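1,4-dihydroxy-2-naphthoyl-CoA hydrolase (Escherichia coli, PDB 4K49) hydrolyses 1,4-dihydroxy-2-naphthoyl-CoA to 1,4-dihydroxy-2-naphthoate and CoA in menaquinone biosynthesis, and also accepts a wide range of other acyl-CoA thioesters. Local coordinates at residues Ala38-Asp43 against Gly55-Val60; Leu61-Gly66 against Ser129-Ala134. All coordinates share one frame; numbering follows the deposited sequence.

In the fold
Contacts 1 and 2 show how a single helix can serve two active sites, each shared between two subunits. Both use helix 55-72, contact 1 at its first turn and contact 2 further along, and both set it against the same antiparallel sheet. Their centres lie 13 Å apart, and they meet through packing of Ala38 CB on Ile65 CD1 (3.7 Å) and Met40 SD on Leu61 CB (4.1 Å). Each touches a different ligand: Gly55 of contact 1 binds one 2,4-dihydroxyphenacyl-CoA, while Glu63 of contact 2 faces the other, which is held by Gly55 of the second subunit. Each pocket is thus completed across the dimer interface.

Contact 1: Ala38-Asp43 against Gly55-Val60. With HFQ (2,4-dihydroxyphenacyl coenzyme A), chain E.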
loop_
_atom_site.group_PDB
_atom_site.type_symbol
_atom_site.label_atom_id
_atom_site.label_comp_id
_atom_site.label_asym_id
_atom_site.label_seq_id
_atom_site.Cartn_x
_atom_site.Cartn_y
_atom_site.Cartn_z
ATOM N N ALA A 38 0.518 15.660 1.070
ATOM C CA ALA A 38 0.700 15.269 -0.328
ATOM C C ALA A 38 -0.620 14.782 -0.917
ATOM O O ALA A 38 -1.495 14.272 -0.205
ATOM C CB ALA A 38 1.781 14.201 -0.464
ATOM N N THR A 39 -0.769 14.947 -2.225
ATOM C CA THR A 39 -1.956 14.465 -2.907
ATOM C C THR A 39 -1.587 13.371 -3.919
ATOM O O THR A 39 -0.416 13.196 -4.263
ATOM C CB THR A 39 -2.701 15.613 -3.620
ATOM O OG1 THR A 39 -1.822 16.234 -4.564
ATOM C CG2 THR A 39 -3.163 16.660 -2.610
ATOM N N MET A 40 -2.597 12.646 -4.391
ATOM C CA MET A 40 -2.407 11.509 -5.290
ATOM C C MET A 40 -3.700 11.365 -6.092
ATOM O O MET A 40 -4.798 11.522 -5.538
ATOM C CB MET A 40 -2.125 10.233 -4.476
ATOM C CG MET A 40 -2.058 8.944 -5.308
ATOM S SD MET A 40 -1.844 7.459 -4.272
ATOM C CE MET A 40 -3.464 7.336 -3.542
ATOM N N PRO A 41 -3.591 11.105 -7.406
ATOM C CA PRO A 41 -4.822 11.020 -8.188
ATOM C C PRO A 41 -5.519 9.679 -8.016
ATOM O O PRO A 41 -4.887 8.674 -7.643
ATOM C CB PRO A 41 -4.325 11.159 -9.634
ATOM C CG PRO A 41 -2.924 10.625 -9.601
ATOM C CD PRO A 41 -2.388 11.066 -8.258
ATOM N N VAL A 42 -6.821 9.674 -8.283
ATOM C CA VAL A 42 -7.587 8.434 -8.390
ATOM C C VAL A 42 -7.833 8.166 -9.862
ATOM O O VAL A 42 -8.705 8.795 -10.479
ATOM C CB VAL A 42 -8.950 8.543 -7.670
ATOM C CG1 VAL A 42 -9.664 7.199 -7.672
ATOM C CG2 VAL A 42 -8.765 9.016 -6.250
ATOM N N ASP A 43 -7.060 7.251 -10.440
ATOM C CA ASP A 43 -7.192 6.932 -11.860
ATOM C C ASP A 43 -6.627 5.552 -12.132
ATOM O O ASP A 43 -6.401 4.782 -11.192
ATOM C CB ASP A 43 -6.529 8.001 -12.749
ATOM C CG ASP A 43 -5.025 8.134 -12.522
ATOM O OD1 ASP A 43 -4.316 7.114 -12.339
ATOM O OD2 ASP A 43 -4.530 9.286 -12.561
ATOM N N GLY A 55 -7.063 0.139 -2.193
ATOM C CA GLY A 55 -6.698 0.298 -0.794
ATOM C C GLY A 55 -5.196 0.394 -0.625
ATOM O O GLY A 55 -4.692 1.130 0.234
ATOM N N GLY A 56 -4.471 -0.344 -1.459
ATOM C CA GLY A 56 -3.018 -0.345 -1.406
ATOM C C GLY A 56 -2.457 0.994 -1.831
ATOM O O GLY A 56 -1.419 1.447 -1.336
ATOM N N ALA A 57 -3.138 1.637 -2.766
ATOM C CA ALA A 57 -2.680 2.938 -3.227
ATOM C C ALA A 57 -2.778 3.973 -2.100
ATOM O O ALA A 57 -1.881 4.807 -1.931
ATOM C CB ALA A 57 -3.465 3.372 -4.460
ATOM N N SER A 58 -3.860 3.923 -1.326
ATOM C CA SER A 58 -3.967 4.760 -0.130
ATOM C C SER A 58 -2.796 4.518 0.817
ATOM O O SER A 58 -2.205 5.459 1.373
ATOM C CB SER A 58 -5.301 4.525 0.588
ATOM O OG SER A 58 -6.368 5.060 -0.177
ATOM N N VAL A 59 -2.427 3.259 0.988
ATOM C CA VAL A 59 -1.314 2.949 1.867
ATOM C C VAL A 59 0.019 3.397 1.255
ATOM O O VAL A 59 0.941 3.774 1.979
ATOM C CB VAL A 59 -1.310 1.460 2.252
ATOM C CG1 VAL A 59 -0.124 1.136 3.180
ATOM C CG2 VAL A 59 -2.623 1.106 2.929
ATOM N N VAL A 60 0.124 3.391 -0.069
ATOM C CA VAL A 60 1.350 3.898 -0.687
ATOM C C VAL A 60 1.511 5.381 -0.347
ATOM O O VAL A 60 2.598 5.849 0.045
ATOM C CB VAL A 60 1.361 3.707 -2.212
ATOM C CG1 VAL A 60 2.549 4.439 -2.814
ATOM C CG2 VAL A 60 1.453 2.218 -2.567
HETATM C CB HFQ E . -9.991 -3.173 -1.731
HETATM N N1A HFQ E . -22.977 -2.325 -2.766
HETATM O O1A HFQ E . -23.249 2.314 5.737
HETATM P P1A HFQ E . -21.797 2.096 5.224
HETATM C C1B HFQ E . -9.036 -3.163 -2.965
HETATM O O1B HFQ E . -8.185 -2.224 -3.090
HETATM C C1D HFQ E . -21.819 1.599 0.066
HETATM S S1P HFQ E . -11.448 -2.141 -1.900
HETATM C C2A HFQ E . -22.158 -1.294 -3.034
HETATM O O2A HFQ E . -20.834 3.063 5.928
HETATM P P2A HFQ E . -20.494 0.214 6.694
HETATM C C2B HFQ E . -9.088 -4.194 -4.026
HETATM O O2B HFQ E . -8.991 -7.039 -7.063
HETATM C C2D HFQ E . -22.839 2.449 0.519
HETATM O O2D HFQ E . -23.639 2.961 -0.548
HETATM C C2P HFQ E . -10.952 -0.441 -1.759
HETATM N N3A HFQ E . -21.968 -0.312 -2.134
HETATM O O3A HFQ E . -21.381 0.629 5.450
HETATM C C3B HFQ E . -7.918 -4.411 -4.750
HETATM O O3B HFQ E . -11.405 -4.749 -3.609
HETATM C C3D HFQ E . -22.222 3.496 1.276
HETATM O O3D HFQ E . -22.210 4.740 0.537
HETATM P P3D HFQ E . -22.788 6.111 1.241
HETATM C C3P HFQ E . -10.559 0.012 -0.392
HETATM C C4A HFQ E . -22.599 -0.351 -0.938
HETATM O O4A HFQ E . -21.188 0.611 7.920
HETATM C C4B HFQ E . -7.891 -5.341 -5.751
HETATM C C4D HFQ E . -20.887 3.061 1.581
HETATM O O4D HFQ E . -20.768 1.725 1.015
HETATM N N4P HFQ E . -11.575 -0.093 0.528
HETATM C C5A HFQ E . -23.455 -1.403 -0.623
HETATM O O5A HFQ E . -20.327 -1.321 6.631
HETATM C C5B HFQ E . -9.039 -6.089 -6.048
HETATM C C5D HFQ E . -20.749 2.984 3.042
HETATM O O5D HFQ E . -21.780 2.331 3.671
HETATM C C5P HFQ E . -12.680 0.793 0.447
HETATM O O5P HFQ E . -12.724 1.707 -0.454
HETATM C C6A HFQ E . -23.637 -2.420 -1.591
HETATM N N6A HFQ E . -24.508 -3.540 -1.335
HETATM O O6A HFQ E . -19.074 0.861 6.579
HETATM C C6B HFQ E . -10.217 -5.878 -5.322
HETATM C C6P HFQ E . -13.808 0.704 1.445
HETATM N N7A HFQ E . -23.937 -1.163 0.644
HETATM O O7A HFQ E . -24.016 5.739 2.227
HETATM C C7B HFQ E . -10.242 -4.933 -4.324
HETATM C C7P HFQ E . -14.226 2.067 2.022
HETATM C C8A HFQ E . -23.410 -0.009 1.101
HETATM O O8A HFQ E . -21.723 6.755 1.992
HETATM N N8P HFQ E . -14.942 1.975 3.295
HETATM N N9A HFQ E . -22.593 0.480 0.144
HETATM O O9A HFQ E . -23.281 7.072 0.151
HETATM C C9P HFQ E . -16.397 1.738 3.272
HETATM O O9P HFQ E . -16.950 1.651 2.232
HETATM C CAP HFQ E . -17.118 1.609 4.607
HETATM O OAP HFQ E . -16.286 2.102 5.609
HETATM C CBP HFQ E . -17.399 0.131 4.951
HETATM C CCP HFQ E . -17.976 0.048 6.310
HETATM C CDP HFQ E . -18.350 -0.513 3.928
HETATM C CEP HFQ E . -16.122 -0.606 4.909
#
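The thioether of Met40 lies over one face of the peptide that joins Ala57 to Ser58, while the opposite face looks in toward the helix axis. Met40 CE stands 3.4 Å from Ala57 O and 3.7 Å from Ala57 C, and the sulfur hovers above the oxygen as well, with Met40 SD 3.5 Å from Ala57 O. This is van der Waals packing on a carbonyl that runs along the helix. Beside the peptide, the same methyl reaches Ala57 CB at 4.1 Å, the one apolar side-chain pairing between strand and helix here. The shape of the methionine explains the approach: with CG anti to the backbone N (chi1 174°) and the next bond also extended, the chain runs straight out from the strand, and the bend at chi3 (73°) then lays CE across the peptide. Met40 also packs on Val98 of the neighbouring strand 97-104. The contact is one of several, with Ala38 on Leu61 and Ile65, between strand 36-41 and the long helix 55-72 that the curved antiparallel sheet wraps in the hot-dog fold. Contact is sparse, with the nearest backbone pair, Met40 CA and Ser58 CA, 8.6 Å apart. At the start of the helix, Gly55 N donates a nearly straight hydrogen bond (2.8 Å, 166°) to O1B, the ketone oxygen of the bound analogue. That oxygen probably stands in for the thioester carbonyl of a substrate, and the helix N-terminus would probably help to polarise it. The absence of a side chain at Gly55 matters for the pocket, since a CB there would come within 3.5 Å of HFQ C3P. On the dimer side, Ala57 packs on Met20 of the second subunit, and Val59 meets Val59 of that subunit.

Contact 2: Leu61-Gly66 against Ser129-Ala134; sequences LAESIG and SRLTTA. With HFQ (2,4-dihydroxyphenacyl coenzyme A), chain F.
Ser129 OG, hydrogen-bonded to Asn86 O on the adjoining strand 80-89, rests against Ala62 at a distance of 3.5 Å from Ala62 CB. Its torsion (chi1 178°) sets OG anti to the backbone N, and from there the hydroxyl satisfies a backbone carbonyl while staying in touch with the methyl. Two residues further along the strand, Leu131 divides its branches between two helix residues. Leu131 CD2 settles on the backbone of Gly66, 3.5 Å from Gly66 C, a fit that depends on a residue without a side chain: a CB there would fall only 2.7 Å from that methyl. Leu131 CD1 goes to Glu63 instead and stands over one face of the carboxylate, 4.1 Å from Glu63 CD, the two side chains crossing at about a right angle. Off the other face lies the ketone oxygen of the bound 2,4-dihydroxyphenacyl-CoA. Glu63 OE2 approaches the ligand methylene, HFQ CB, at 3.3 Å, and is 3.8 Å from the ketone carbon C1B, a placement consistent with the inferred role of this residue as nucleophile or proton acceptor. Glu63 OE1 is hydrogen-bonded to His89 NE2 of the second subunit, which helps to fix the rotation of the carboxylate. With an alanine here, that histidine would probably lose its carboxylate partner, and a gap is likely to open between Leu131 and the ligand. Among its neighbours, helix segment 61-66 crosses strand segment 129-134 at -47°, their axes 8.7 Å apart at closest approach, as the central helix of a hot-dog fold packed inside its curved sheet. Ala62 also touches Ile116 of strand 111-119, Glu63 meets Ile85 of strand 80-89, and Leu61 and Ile65 face strand 36-41.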
loop_
_atom_site.group_PDB
_atom_site.type_symbol
_atom_site.label_atom_id
_atom_site.label_comp_id
_atom_site.label_asym_id
_atom_site.label_seq_id
_atom_site.Cartn_x
_atom_site.Cartn_y
_atom_site.Cartn_z
ATOM N N LEU A 61 0.417 6.114 -0.462
ATOM C CA LEU A 61 0.431 7.530 -0.089
ATOM C C LEU A 61 0.810 7.712 1.379
ATOM O O LEU A 61 1.665 8.529 1.701
ATOM C CB LEU A 61 -0.930 8.162 -0.370
ATOM C CG LEU A 61 -1.058 9.653 -0.039
ATOM C CD1 LEU A 61 -0.048 10.526 -0.803
ATOM C CD2 LEU A 61 -2.473 10.088 -0.311
ATOM N N ALA A 62 0.177 6.950 2.271
ATOM C CA ALA A 62 0.482 7.067 3.696
ATOM C C ALA A 62 1.943 6.736 3.996
ATOM O O ALA A 62 2.622 7.469 4.723
ATOM C CB ALA A 62 -0.452 6.187 4.515
ATOM N N GLU A 63 2.442 5.633 3.454
ATOM C CA GLU A 63 3.819 5.276 3.755
ATOM C C GLU A 63 4.810 6.244 3.091
ATOM O O GLU A 63 5.865 6.516 3.650
ATOM C CB GLU A 63 4.133 3.818 3.407
ATOM C CG GLU A 63 5.531 3.411 3.901
ATOM C CD GLU A 63 5.672 1.939 4.205
ATOM O OE1 GLU A 63 4.655 1.217 4.289
ATOM O OE2 GLU A 63 6.822 1.492 4.365
ATOM N N SER A 64 4.460 6.790 1.926
ATOM C CA SER A 64 5.320 7.780 1.267
ATOM C C SER A 64 5.467 9.053 2.103
ATOM O O SER A 64 6.582 9.557 2.299
ATOM C CB SER A 64 4.769 8.161 -0.117
ATOM O OG SER A 64 4.713 7.042 -0.989
ATOM N N ILE A 65 4.346 9.582 2.589
ATOM C CA ILE A 65 4.392 10.820 3.363
ATOM C C ILE A 65 5.058 10.567 4.717
ATOM O O ILE A 65 5.998 11.274 5.093
ATOM C CB ILE A 65 2.992 11.418 3.586
ATOM C CG1 ILE A 65 2.271 11.614 2.252
ATOM C CG2 ILE A 65 3.088 12.772 4.313
ATOM C CD1 ILE A 65 0.838 12.100 2.451
ATOM N N GLY A 66 4.593 9.549 5.439
ATOM C CA GLY A 66 5.147 9.245 6.752
ATOM C C GLY A 66 6.637 8.921 6.749
ATOM O O GLY A 66 7.387 9.372 7.631
ATOM N N SER A 129 -4.473 6.027 8.688
ATOM C CA SER A 129 -3.306 5.143 8.682
ATOM C C SER A 129 -2.303 5.513 9.763
ATOM O O SER A 129 -2.158 6.685 10.126
ATOM C CB SER A 129 -2.613 5.206 7.317
ATOM O OG SER A 129 -1.449 4.400 7.300
ATOM N N ARG A 130 -1.586 4.508 10.254
ATOM C CA ARG A 130 -0.516 4.722 11.222
ATOM C C ARG A 130 0.724 3.981 10.736
ATOM O O ARG A 130 0.632 2.832 10.295
ATOM C CB ARG A 130 -0.966 4.209 12.596
ATOM C CG ARG A 130 -0.046 4.519 13.752
ATOM C CD ARG A 130 -0.741 4.121 15.068
ATOM N NE ARG A 130 -0.978 2.681 15.153
ATOM C CZ ARG A 130 -2.173 2.099 15.211
ATOM N NH1 ARG A 130 -2.257 0.783 15.292
ATOM N NH2 ARG A 130 -3.279 2.823 15.174
ATOM N N LEU A 131 1.875 4.642 10.792
ATOM C CA LEU A 131 3.113 4.072 10.271
ATOM C C LEU A 131 4.162 4.122 11.346
ATOM O O LEU A 131 4.340 5.153 11.997
ATOM C CB LEU A 131 3.614 4.857 9.042
ATOM C CG LEU A 131 5.081 4.630 8.628
ATOM C CD1 LEU A 131 5.327 3.235 8.046
ATOM C CD2 LEU A 131 5.595 5.726 7.673
ATOM N N THR A 132 4.842 2.999 11.537
ATOM C CA THR A 132 5.958 2.933 12.471
ATOM C C THR A 132 7.221 2.803 11.634
ATOM O O THR A 132 7.321 1.921 10.762
ATOM C CB THR A 132 5.842 1.714 13.406
ATOM O OG1 THR A 132 4.601 1.772 14.131
ATOM C CG2 THR A 132 6.999 1.694 14.401
ATOM N N THR A 133 8.186 3.683 11.879
ATOM C CA THR A 133 9.457 3.607 11.165
ATOM C C THR A 133 10.579 3.127 12.080
ATOM O O THR A 133 10.459 3.163 13.309
ATOM C CB THR A 133 9.871 4.977 10.595
ATOM O OG1 THR A 133 10.078 5.889 11.681
ATOM C CG2 THR A 133 8.803 5.529 9.647
ATOM N N ALA A 134 11.665 2.681 11.459
ATOM C CA ALA A 134 12.896 2.353 12.166
ATOM C C ALA A 134 13.988 3.267 11.631
ATOM O O ALA A 134 14.112 3.458 10.409
ATOM C CB ALA A 134 13.268 0.899 11.957
HETATM C CB HFQ F . 9.686 2.876 3.586
HETATM N N1A HFQ F . 20.959 -1.852 7.384
HETATM O O1A HFQ F . 17.648 -9.374 12.378
HETATM P P1A HFQ F . 16.633 -9.042 11.270
HETATM C C1B HFQ F . 9.198 3.432 2.214
HETATM O O1B HFQ F . 8.526 2.665 1.451
HETATM C C1D HFQ F . 19.511 -6.535 7.870
HETATM S S1P HFQ F . 11.151 1.871 3.400
HETATM C C2A HFQ F . 20.710 -2.773 6.440
HETATM O O2A HFQ F . 16.014 -10.331 10.706
HETATM P P2A HFQ F . 15.782 -6.705 12.457
HETATM C C2B HFQ F . 9.518 4.808 1.769
HETATM O O2B HFQ F . 10.237 8.669 0.426
HETATM C C2D HFQ F . 19.923 -7.607 8.685
HETATM O O2D HFQ F . 21.334 -7.850 8.623
HETATM C C2P HFQ F . 10.673 0.368 2.584
HETATM N N3A HFQ F . 20.317 -4.015 6.776
HETATM O O3A HFQ F . 15.494 -8.135 11.822
HETATM C C3B HFQ F . 8.645 5.402 0.848
HETATM O O3B HFQ F . 11.528 4.968 3.141
HETATM C C3D HFQ F . 19.239 -8.719 8.096
HETATM O O3D HFQ F . 19.914 -8.993 6.840
HETATM P P3D HFQ F . 20.676 -10.425 6.559
HETATM C C3P HFQ F . 9.935 -0.644 3.403
HETATM C C4A HFQ F . 20.170 -4.353 8.078
HETATM O O4A HFQ F . 14.750 -6.403 13.441
HETATM C C4B HFQ F . 8.892 6.677 0.407
HETATM C C4D HFQ F . 17.943 -8.193 7.764
HETATM O O4D HFQ F . 18.117 -6.749 7.696
HETATM N N4P HFQ F . 10.530 -1.015 4.588
HETATM C C5A HFQ F . 20.418 -3.431 9.083
HETATM O O5A HFQ F . 17.140 -6.651 13.164
HETATM C C5B HFQ F . 10.007 7.377 0.877
HETATM C C5D HFQ F . 16.986 -8.537 8.823
HETATM O O5D HFQ F . 17.357 -8.263 10.118
HETATM C C5P HFQ F . 11.711 -1.798 4.605
HETATM O O5P HFQ F . 12.251 -2.197 3.510
HETATM C C6A HFQ F . 20.830 -2.130 8.699
HETATM N N6A HFQ F . 21.099 -1.122 9.696
HETATM O O6A HFQ F . 15.774 -5.696 11.270
HETATM C C6B HFQ F . 10.884 6.789 1.795
HETATM C C6P HFQ F . 12.354 -2.201 5.910
HETATM N N7A HFQ F . 20.175 -4.066 10.277
HETATM O O7A HFQ F . 22.204 -10.281 7.054
HETATM C C7B HFQ F . 10.643 5.515 2.234
HETATM C C7P HFQ F . 12.509 -3.726 5.987
HETATM C C8A HFQ F . 19.803 -5.335 10.038
HETATM O O8A HFQ F . 20.026 -11.497 7.290
HETATM N N8P HFQ F . 12.835 -4.262 7.297
HETATM N N9A HFQ F . 19.808 -5.506 8.701
HETATM O O9A HFQ F . 20.645 -10.709 5.050
HETATM C C9P HFQ F . 14.241 -4.294 7.712
HETATM O O9P HFQ F . 15.069 -3.885 6.978
HETATM C CAP HFQ F . 14.542 -4.864 9.087
HETATM O OAP HFQ F . 13.353 -5.263 9.705
HETATM C CBP HFQ F . 15.230 -3.828 9.981
HETATM C CCP HFQ F . 15.264 -4.422 11.321
HETATM C CDP HFQ F . 16.666 -3.595 9.471
HETATM C CEP HFQ F . 14.453 -2.573 9.981
#